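Local atomic coordinates of iron transport multicopper oxidase FET3 (Saccharomyces cerevisiae, PDB entry 1ZPU), a protein that oxidises ferrous iron to the ferric form with copper centres and dioxygen, for high-affinity iron uptake through a partner permease, and also oxidises cuprous ions. Residues V99-Y104 / L119-D124; F127-D132 / G217-K222; V213-I218 / M434-L439. All coordinates share one frame; numbering follows the deposited sequence.

Interaction 1: residues V99-Y104 / L119-D124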
loop_
_atom_site.group_PDB
_atom_site.type_symbol
_atom_site.label_atom_id
_atom_site.label_comp_id
_atom_site.label_asym_id
_atom_site.label_seq_id
_atom_site.Cartn_x
_atom_site.Cartn_y
_atom_site.Cartn_z
ATOM N N VAL A 99 13.543 9.133 -1.747
ATOM C CA VAL A 99 14.397 9.044 -0.583
ATOM C C VAL A 99 13.541 8.606 0.600
ATOM O O VAL A 99 12.361 8.952 0.679
ATOM C CB VAL A 99 15.084 10.397 -0.315
ATOM C CG1 VAL A 99 15.377 10.610 1.174
ATOM C CG2 VAL A 99 16.355 10.468 -1.088
ATOM N N GLY A 100 14.117 7.823 1.506
ATOM C CA GLY A 100 13.449 7.536 2.762
ATOM C C GLY A 100 12.970 6.117 2.915
ATOM O O GLY A 100 13.627 5.175 2.458
ATOM N N THR A 101 11.818 5.967 3.563
ATOM C CA THR A 101 11.338 4.649 3.968
ATOM C C THR A 101 10.282 4.087 3.029
ATOM O O THR A 101 9.215 4.679 2.853
ATOM C CB THR A 101 10.827 4.670 5.429
ATOM O OG1 THR A 101 11.781 5.374 6.249
ATOM C CG2 THR A 101 10.638 3.239 5.952
ATOM N N TYR A 102 10.598 2.948 2.411
ATOM C CA TYR A 102 9.643 2.272 1.534
ATOM C C TYR A 102 9.590 0.796 1.871
ATOM O O TYR A 102 10.276 0.335 2.772
ATOM C CB TYR A 102 10.000 2.497 0.053
ATOM C CG TYR A 102 10.108 3.957 -0.291
ATOM C CD1 TYR A 102 11.256 4.677 0.020
ATOM C CD2 TYR A 102 9.056 4.623 -0.883
ATOM C CE1 TYR A 102 11.356 6.003 -0.256
ATOM C CE2 TYR A 102 9.143 5.964 -1.172
ATOM C CZ TYR A 102 10.296 6.650 -0.848
ATOM O OH TYR A 102 10.399 7.989 -1.125
ATOM N N TRP A 103 8.754 0.060 1.157
ATOM C CA TRP A 103 8.727 -1.387 1.265
ATOM C C TRP A 103 8.331 -2.043 -0.051
ATOM O O TRP A 103 7.849 -1.391 -0.987
ATOM C CB TRP A 103 7.808 -1.856 2.397
ATOM C CG TRP A 103 6.342 -1.488 2.276
ATOM C CD1 TRP A 103 5.825 -0.237 2.189
ATOM C CD2 TRP A 103 5.218 -2.381 2.306
ATOM N NE1 TRP A 103 4.461 -0.289 2.119
ATOM C CE2 TRP A 103 4.058 -1.593 2.193
ATOM C CE3 TRP A 103 5.081 -3.768 2.404
ATOM C CZ2 TRP A 103 2.776 -2.140 2.172
ATOM C CZ3 TRP A 103 3.806 -4.316 2.390
ATOM C CH2 TRP A 103 2.670 -3.504 2.273
ATOM N N TYR A 104 8.561 -3.345 -0.122
ATOM C CA TYR A 104 8.173 -4.103 -1.276
ATOM C C TYR A 104 7.261 -5.239 -0.850
ATOM O O TYR A 104 7.428 -5.815 0.222
ATOM C CB TYR A 104 9.417 -4.631 -1.976
ATOM C CG TYR A 104 10.162 -5.714 -1.239
ATOM C CD1 TYR A 104 9.856 -7.052 -1.450
ATOM C CD2 TYR A 104 11.200 -5.402 -0.360
ATOM C CE1 TYR A 104 10.549 -8.051 -0.795
ATOM C CE2 TYR A 104 11.903 -6.404 0.309
ATOM C CZ TYR A 104 11.571 -7.729 0.083
ATOM O OH TYR A 104 12.261 -8.741 0.720
ATOM N N LEU A 119 11.234 -4.498 3.797
ATOM C CA LEU A 119 11.492 -3.069 3.762
ATOM C C LEU A 119 12.478 -2.655 2.675
ATOM O O LEU A 119 13.383 -3.396 2.314
ATOM C CB LEU A 119 11.986 -2.594 5.126
ATOM C CG LEU A 119 11.068 -2.776 6.338
ATOM C CD1 LEU A 119 11.633 -2.038 7.511
ATOM C CD2 LEU A 119 9.671 -2.281 6.077
ATOM N N PHE A 120 12.295 -1.444 2.171
ATOM C CA PHE A 120 13.153 -0.877 1.146
ATOM C C PHE A 120 13.538 0.523 1.604
ATOM O O PHE A 120 12.705 1.437 1.566
ATOM C CB PHE A 120 12.392 -0.815 -0.178
ATOM C CG PHE A 120 13.265 -0.578 -1.377
ATOM C CD1 PHE A 120 13.905 0.648 -1.566
ATOM C CD2 PHE A 120 13.419 -1.581 -2.343
ATOM C CE1 PHE A 120 14.712 0.859 -2.681
ATOM C CE2 PHE A 120 14.226 -1.380 -3.467
ATOM C CZ PHE A 120 14.871 -0.162 -3.643
ATOM N N ILE A 121 14.782 0.685 2.045
ATOM C CA ILE A 121 15.246 1.960 2.577
ATOM C C ILE A 121 16.205 2.639 1.633
ATOM O O ILE A 121 17.195 2.028 1.189
ATOM C CB ILE A 121 15.904 1.802 3.983
ATOM C CG1 ILE A 121 14.853 1.925 5.067
ATOM C CG2 ILE A 121 16.926 2.877 4.243
ATOM C CD1 ILE A 121 14.168 0.643 5.372
ATOM N N ILE A 122 15.920 3.904 1.331
ATOM C CA ILE A 122 16.843 4.726 0.549
ATOM C C ILE A 122 17.388 5.854 1.418
ATOM O O ILE A 122 16.617 6.663 1.941
ATOM C CB ILE A 122 16.163 5.311 -0.710
ATOM C CG1 ILE A 122 15.493 4.202 -1.521
ATOM C CG2 ILE A 122 17.176 6.061 -1.561
ATOM C CD1 ILE A 122 14.453 4.706 -2.483
ATOM N N LYS A 123 18.707 5.906 1.578
ATOM C CA LYS A 123 19.316 6.985 2.365
ATOM C C LYS A 123 19.639 8.198 1.514
ATOM O O LYS A 123 19.954 8.064 0.319
ATOM C CB LYS A 123 20.605 6.547 3.063
ATOM C CG LYS A 123 20.497 5.298 3.912
ATOM C CD LYS A 123 21.077 4.102 3.167
ATOM C CE LYS A 123 22.601 4.206 2.996
ATOM N NZ LYS A 123 23.083 3.275 1.928
ATOM N N ASP A 124 19.582 9.378 2.135
ATOM C CA ASP A 124 20.145 10.585 1.503
ATOM C C ASP A 124 21.029 11.375 2.450
ATOM O O ASP A 124 20.773 11.462 3.660
ATOM C CB ASP A 124 19.074 11.495 0.864
ATOM C CG ASP A 124 18.405 12.453 1.870
ATOM O OD1 ASP A 124 17.847 11.987 2.904
ATOM O OD2 ASP A 124 18.443 13.681 1.598
#
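L119 faces W103 in an antiparallel non-hydrogen-bonded pair. L119 CD2 touches W103 CB at 4.1 Å. Beyond CB the indole turns away from L119, because chi1 of 62° sets its CG between the backbone N and the carbonyl carbon. There it stacks on H62 and meets the ring of H105, two ligands of a type 3 copper. L119 O also lies at the edge of the Y104 ring, 3.9 Å from CE2. F120 pairs with Y102 through two backbone bonds. F120 N gives to Y102 O at 2.8 Å, and Y102 N gives to F120 O at 2.7 Å. F120 CG is anti to the backbone N (chi1 -165°), which carries the phenyl ring away from Y102. F120 O sits at the edge of the Y102 ring. I121 faces T101 without a backbone bond between them. Both side chains lie on the same side as L119 and W103, and T101 OG1 bonds T237. I122 N gives an almost straight bond to G100 O at 2.9 Å, and I122 O takes one back from G100 N at 2.8 Å. I122 CD1 reaches Y102 CE1 at 4.0 Å. The Y102 hydroxyl bonds V99 O, tying the ring back to the loop before its strand. D124 CB packs on V99 CG2 at 3.5 Å, the two side chains crossing at about a right angle. D124 OD2 bonds S126. The pair is a beta hairpin of the first plastocyanin-like domain. In their sheet the hairpin strands lie between strands 36-39 and 60-62, and T101, L119 and I121 rest on strand 187-194 of the second domain.

Interaction 2: residues F127-D132 / G217-K222; sequences FPYDYD and GITTEK
The loop 127-132 passes strand 218-222 without pairing with it, and the nearest CA atoms, those of F127 and T219, are 7.9 Å apart. Side chains bridge that gap. The T219 methyl CG2 is the meeting point for three residues. It touches P128 CD, on the pyrrolidine ring, at 3.8 Å. Y129 CE1 lies 4.0 Å from T219 CG2, and F127 CE1 touches the same methyl at 4.2 Å, approaching obliquely. CG2 of T219 is anti to its backbone N, which turns the methyl to the loop. Y129 goes further and donates its hydroxyl proton to T220 O, a hydrogen bond modelled so short that its length is doubtful. T220 O lies at the edge of the ring. The contact holds the connection from the first plastocyanin-like domain against the second, where strand 218-225 is an edge strand and the loop leads on into strand 133-142. Outside the contact, F127 and Y129 also rest on V213 of the adjoining strand. On the other side of Y129, the extended K222 side chain runs past the ring in the opposite direction. K222 CG is 3.7 Å from Y129 CE2, and K222 CE also lies against CD2. K222 itself touches an N-linked glycan.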
loop_
_atom_site.group_PDB
_atom_site.type_symbol
_atom_site.label_atom_id
_atom_site.label_comp_id
_atom_site.label_asym_id
_atom_site.label_seq_id
_atom_site.Cartn_x
_atom_site.Cartn_y
_atom_site.Cartn_z
ATOM N N PHE A 127 19.441 14.563 4.834
ATOM C CA PHE A 127 18.373 14.419 5.823
ATOM C C PHE A 127 18.617 15.446 6.919
ATOM O O PHE A 127 19.702 15.477 7.490
ATOM C CB PHE A 127 18.329 13.007 6.411
ATOM C CG PHE A 127 17.207 12.798 7.394
ATOM C CD1 PHE A 127 15.892 12.630 6.946
ATOM C CD2 PHE A 127 17.464 12.770 8.766
ATOM C CE1 PHE A 127 14.854 12.453 7.853
ATOM C CE2 PHE A 127 16.434 12.588 9.682
ATOM C CZ PHE A 127 15.127 12.428 9.229
ATOM N N PRO A 128 17.608 16.290 7.218
ATOM C CA PRO A 128 17.796 17.480 8.058
ATOM C C PRO A 128 18.097 17.229 9.537
ATOM O O PRO A 128 18.678 18.091 10.180
ATOM C CB PRO A 128 16.457 18.219 7.930
ATOM C CG PRO A 128 15.774 17.598 6.757
ATOM C CD PRO A 128 16.210 16.176 6.777
ATOM N N TYR A 129 17.725 16.070 10.071
ATOM C CA TYR A 129 17.820 15.842 11.515
ATOM C C TYR A 129 18.923 14.877 11.927
ATOM O O TYR A 129 19.300 13.979 11.178
ATOM C CB TYR A 129 16.471 15.388 12.088
ATOM C CG TYR A 129 15.294 16.165 11.546
ATOM C CD1 TYR A 129 14.380 15.558 10.692
ATOM C CD2 TYR A 129 15.111 17.513 11.856
ATOM C CE1 TYR A 129 13.303 16.261 10.176
ATOM C CE2 TYR A 129 14.035 18.226 11.348
ATOM C CZ TYR A 129 13.136 17.591 10.507
ATOM O OH TYR A 129 12.062 18.269 9.987
ATOM N N ASP A 130 19.427 15.087 13.140
ATOM C CA ASP A 130 20.484 14.265 13.722
ATOM C C ASP A 130 19.910 13.112 14.511
ATOM O O ASP A 130 18.871 13.253 15.168
ATOM C CB ASP A 130 21.333 15.092 14.677
ATOM C CG ASP A 130 22.325 15.979 13.960
ATOM O OD1 ASP A 130 22.339 15.975 12.705
ATOM O OD2 ASP A 130 23.097 16.684 14.658
ATOM N N TYR A 131 20.603 11.977 14.454
ATOM C CA TYR A 131 20.279 10.815 15.267
ATOM C C TYR A 131 21.522 9.947 15.446
ATOM O O TYR A 131 22.441 9.982 14.623
ATOM C CB TYR A 131 19.137 10.014 14.645
ATOM C CG TYR A 131 19.419 9.587 13.232
ATOM C CD1 TYR A 131 20.147 8.420 12.964
ATOM C CD2 TYR A 131 18.971 10.350 12.157
ATOM C CE1 TYR A 131 20.417 8.026 11.657
ATOM C CE2 TYR A 131 19.228 9.960 10.845
ATOM C CZ TYR A 131 19.952 8.800 10.606
ATOM O OH TYR A 131 20.214 8.426 9.312
ATOM N N ASP A 132 21.533 9.162 16.519
ATOM C CA ASP A 132 22.685 8.360 16.889
ATOM C C ASP A 132 22.624 6.962 16.315
ATOM O O ASP A 132 23.639 6.416 15.891
ATOM C CB ASP A 132 22.772 8.277 18.405
ATOM C CG ASP A 132 22.850 9.645 19.059
ATOM O OD1 ASP A 132 23.794 10.410 18.744
ATOM O OD2 ASP A 132 21.957 9.944 19.884
ATOM N N GLY A 217 8.053 8.466 2.772
ATOM C CA GLY A 217 9.176 9.012 1.987
ATOM C C GLY A 217 9.309 10.531 1.940
ATOM O O GLY A 217 10.303 11.049 1.422
ATOM N N ILE A 218 8.323 11.246 2.483
ATOM C CA ILE A 218 8.309 12.725 2.499
ATOM C C ILE A 218 8.775 13.271 3.863
ATOM O O ILE A 218 8.063 13.133 4.867
ATOM C CB ILE A 218 6.875 13.262 2.174
ATOM C CG1 ILE A 218 6.402 12.813 0.773
ATOM C CG2 ILE A 218 6.753 14.780 2.381
ATOM C CD1 ILE A 218 7.268 13.253 -0.419
ATOM N N THR A 219 9.967 13.869 3.907
ATOM C CA THR A 219 10.481 14.469 5.153
ATOM C C THR A 219 9.566 15.588 5.650
ATOM O O THR A 219 9.114 16.446 4.881
ATOM C CB THR A 219 11.922 15.057 5.028
ATOM O OG1 THR A 219 12.819 14.079 4.504
ATOM C CG2 THR A 219 12.445 15.514 6.386
ATOM N N THR A 220 9.323 15.586 6.951
ATOM C CA THR A 220 8.394 16.523 7.548
ATOM C C THR A 220 9.083 17.436 8.582
ATOM O O THR A 220 10.203 17.154 9.015
ATOM C CB THR A 220 7.144 15.757 8.115
ATOM O OG1 THR A 220 6.117 16.694 8.462
ATOM C CG2 THR A 220 7.482 14.943 9.334
ATOM N N GLU A 221 8.432 18.542 8.938
ATOM C CA GLU A 221 8.838 19.338 10.103
ATOM C C GLU A 221 8.495 18.533 11.341
ATOM O O GLU A 221 7.457 17.855 11.382
ATOM C CB GLU A 221 8.079 20.667 10.182
ATOM C CG GLU A 221 8.177 21.569 8.946
ATOM C CD GLU A 221 9.455 22.412 8.882
ATOM O OE1 GLU A 221 10.359 22.243 9.741
ATOM O OE2 GLU A 221 9.546 23.249 7.954
ATOM N N LYS A 222 9.356 18.615 12.350
ATOM C CA LYS A 222 9.173 17.891 13.611
ATOM C C LYS A 222 7.758 18.072 14.178
ATOM O O LYS A 222 7.343 19.203 14.436
ATOM C CB LYS A 222 10.184 18.410 14.644
ATOM C CG LYS A 222 11.630 18.346 14.213
ATOM C CD LYS A 222 12.521 18.326 15.426
ATOM C CE LYS A 222 13.936 17.940 15.049
ATOM N NZ LYS A 222 14.669 17.334 16.192
#

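Interaction 3: residues V213-I218 / M434-L439; sequences VEIDGI and MRRDTL
D216 and R436 form a buried salt bridge at a type I' beta turn, I215 to I218, that joins two strands of the second plastocyanin-like domain. The turn meets the edge of the third domain. The D216 side chain can be followed outward. CB packs beside D437 OD1, 3.5 Å away. CG is anti to the carbonyl carbon (chi1 -60°), which directs the carboxylate at R436. OD1 takes two full bonds. D437 N reaches its anti lone pair at 3.1 Å. R436 NE comes to OD1 from above the carboxylate plane at 3.0 Å. T438 N adds a weak bond to the same oxygen. D216 OD2 accepts R436 NH2 at 2.8 Å, again from above the plane. It also accepts R235 N. R436 thus grips the carboxylate side-on with two nitrogens, one to each oxygen, though the two planes stand 62° apart. Both oxygens lie near the guanidinium plane, and I215 CB covers one face of the group. R436 NH1 pairs with D299, so this buried arginine has two acidic partners, which probably keep it charged. I215 CD1 also packs on M434 CG at 3.8 Å. I218 lays CG1 against R435 O at 3.6 Å. D437 and T438 then lead to the copper cluster: D437 OD2 and T438 OG1 both lie within hydrogen-bonding reach of H62 NE2, and D437 O bonds H395 ND1. H62 binds a type 3 copper and H395 the type 2 copper. T438 OG1 gives its proton to D437 OD2, meeting it nearly along the C-O axis.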
loop_
_atom_site.group_PDB
_atom_site.type_symbol
_atom_site.label_atom_id
_atom_site.label_comp_id
_atom_site.label_asym_id
_atom_site.label_seq_id
_atom_site.Cartn_x
_atom_site.Cartn_y
_atom_site.Cartn_z
ATOM N N VAL A 213 9.239 12.724 11.754
ATOM C CA VAL A 213 10.152 13.415 10.837
ATOM C C VAL A 213 10.007 13.004 9.371
ATOM O O VAL A 213 10.621 13.613 8.503
ATOM C CB VAL A 213 11.631 13.302 11.256
ATOM C CG1 VAL A 213 11.835 13.931 12.602
ATOM C CG2 VAL A 213 12.100 11.865 11.243
ATOM N N GLU A 214 9.186 11.993 9.101
ATOM C CA GLU A 214 8.929 11.569 7.733
ATOM C C GLU A 214 7.637 10.758 7.664
ATOM O O GLU A 214 7.356 9.932 8.544
ATOM C CB GLU A 214 10.107 10.739 7.206
ATOM C CG GLU A 214 10.006 10.354 5.728
ATOM C CD GLU A 214 10.424 8.897 5.448
ATOM O OE1 GLU A 214 11.650 8.622 5.487
ATOM O OE2 GLU A 214 9.532 8.040 5.180
ATOM N N ILE A 215 6.845 10.998 6.623
ATOM C CA ILE A 215 5.770 10.063 6.263
ATOM C C ILE A 215 5.879 9.669 4.789
ATOM O O ILE A 215 6.136 10.519 3.935
ATOM C CB ILE A 215 4.351 10.619 6.577
ATOM C CG1 ILE A 215 4.104 11.954 5.866
ATOM C CG2 ILE A 215 4.133 10.725 8.078
ATOM C CD1 ILE A 215 2.664 12.352 5.819
ATOM N N ASP A 216 5.702 8.381 4.506
ATOM C CA ASP A 216 5.716 7.842 3.138
ATOM C C ASP A 216 6.824 8.432 2.263
ATOM O O ASP A 216 6.558 8.881 1.140
ATOM C CB ASP A 216 4.351 8.046 2.441
ATOM C CG ASP A 216 3.184 7.358 3.172
ATOM O OD1 ASP A 216 2.044 7.397 2.641
ATOM O OD2 ASP A 216 3.393 6.790 4.267
ATOM N N GLY A 217 8.053 8.466 2.772
ATOM C CA GLY A 217 9.176 9.012 1.987
ATOM C C GLY A 217 9.309 10.531 1.940
ATOM O O GLY A 217 10.303 11.049 1.422
ATOM N N ILE A 218 8.323 11.246 2.483
ATOM C CA ILE A 218 8.309 12.725 2.499
ATOM C C ILE A 218 8.775 13.271 3.863
ATOM O O ILE A 218 8.063 13.133 4.867
ATOM C CB ILE A 218 6.875 13.262 2.174
ATOM C CG1 ILE A 218 6.402 12.813 0.773
ATOM C CG2 ILE A 218 6.753 14.780 2.381
ATOM C CD1 ILE A 218 7.268 13.253 -0.419
ATOM N N MET A 434 -0.080 18.636 3.028
ATOM C CA MET A 434 0.699 17.454 3.329
ATOM C C MET A 434 0.809 16.611 2.059
ATOM O O MET A 434 -0.034 16.720 1.167
ATOM C CB MET A 434 0.014 16.689 4.463
ATOM C CG MET A 434 0.561 15.318 4.745
ATOM S SD MET A 434 -0.288 14.045 3.788
ATOM C CE MET A 434 -1.690 13.635 4.818
ATOM N N ARG A 435 1.853 15.791 1.977
ATOM C CA ARG A 435 2.059 14.888 0.852
ATOM C C ARG A 435 2.406 13.479 1.336
ATOM O O ARG A 435 3.209 13.316 2.270
ATOM C CB ARG A 435 3.177 15.414 -0.041
ATOM C CG ARG A 435 2.707 16.177 -1.249
ATOM C CD ARG A 435 3.518 17.444 -1.451
ATOM N NE ARG A 435 4.961 17.219 -1.423
ATOM C CZ ARG A 435 5.825 18.074 -0.890
ATOM N NH1 ARG A 435 5.385 19.199 -0.339
ATOM N NH2 ARG A 435 7.123 17.808 -0.901
ATOM N N ARG A 436 1.800 12.472 0.701
ATOM C CA ARG A 436 2.122 11.077 0.956
ATOM C C ARG A 436 1.574 10.187 -0.157
ATOM O O ARG A 436 1.000 10.700 -1.124
ATOM C CB ARG A 436 1.611 10.637 2.327
ATOM C CG ARG A 436 0.085 10.655 2.554
ATOM C CD ARG A 436 -0.249 10.315 4.015
ATOM N NE ARG A 436 0.663 9.292 4.511
ATOM C CZ ARG A 436 0.846 8.974 5.784
ATOM N NH1 ARG A 436 0.176 9.595 6.739
ATOM N NH2 ARG A 436 1.704 8.019 6.102
ATOM N N ASP A 437 1.750 8.868 -0.029
ATOM C CA ASP A 437 1.282 7.950 -1.064
ATOM C C ASP A 437 0.095 7.101 -0.625
ATOM O O ASP A 437 -0.518 6.410 -1.432
ATOM C CB ASP A 437 2.427 7.096 -1.632
ATOM C CG ASP A 437 3.052 6.177 -0.598
ATOM O OD1 ASP A 437 4.300 6.204 -0.503
ATOM O OD2 ASP A 437 2.312 5.427 0.099
ATOM N N THR A 438 -0.242 7.167 0.655
ATOM C CA THR A 438 -1.312 6.339 1.178
ATOM C C THR A 438 -2.058 7.142 2.231
ATOM O O THR A 438 -1.453 7.697 3.138
ATOM C CB THR A 438 -0.745 5.009 1.739
ATOM O OG1 THR A 438 0.113 4.405 0.750
ATOM C CG2 THR A 438 -1.855 4.038 2.125
ATOM N N LEU A 439 -3.380 7.190 2.082
ATOM C CA LEU A 439 -4.245 8.074 2.844
ATOM C C LEU A 439 -5.571 7.381 3.097
ATOM O O LEU A 439 -6.113 6.775 2.198
ATOM C CB LEU A 439 -4.492 9.359 2.047
ATOM C CG LEU A 439 -5.391 10.442 2.645
ATOM C CD1 LEU A 439 -4.613 11.353 3.606
ATOM C CD2 LEU A 439 -6.071 11.251 1.543
#

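From the N terminus, interaction 1 comes first and closes a short hairpin loop of 14 residues within the first plastocyanin-like domain. The chain then enters 127-132, and interaction 2 closes a loop of 84 residues onto the edge strand of the second domain. Interaction 3 starts where interaction 2 ends, sharing G217 and I218, and closes a loop of 215 residues onto the third domain. Interaction 1 precedes the other two and encloses neither. All three still meet in space: T101 N gives a weak hydrogen bond to E214 OE1, Y102 OH packs on G217, and T220 N bonds V213 O. Together they tie the three domains around residues 213-218.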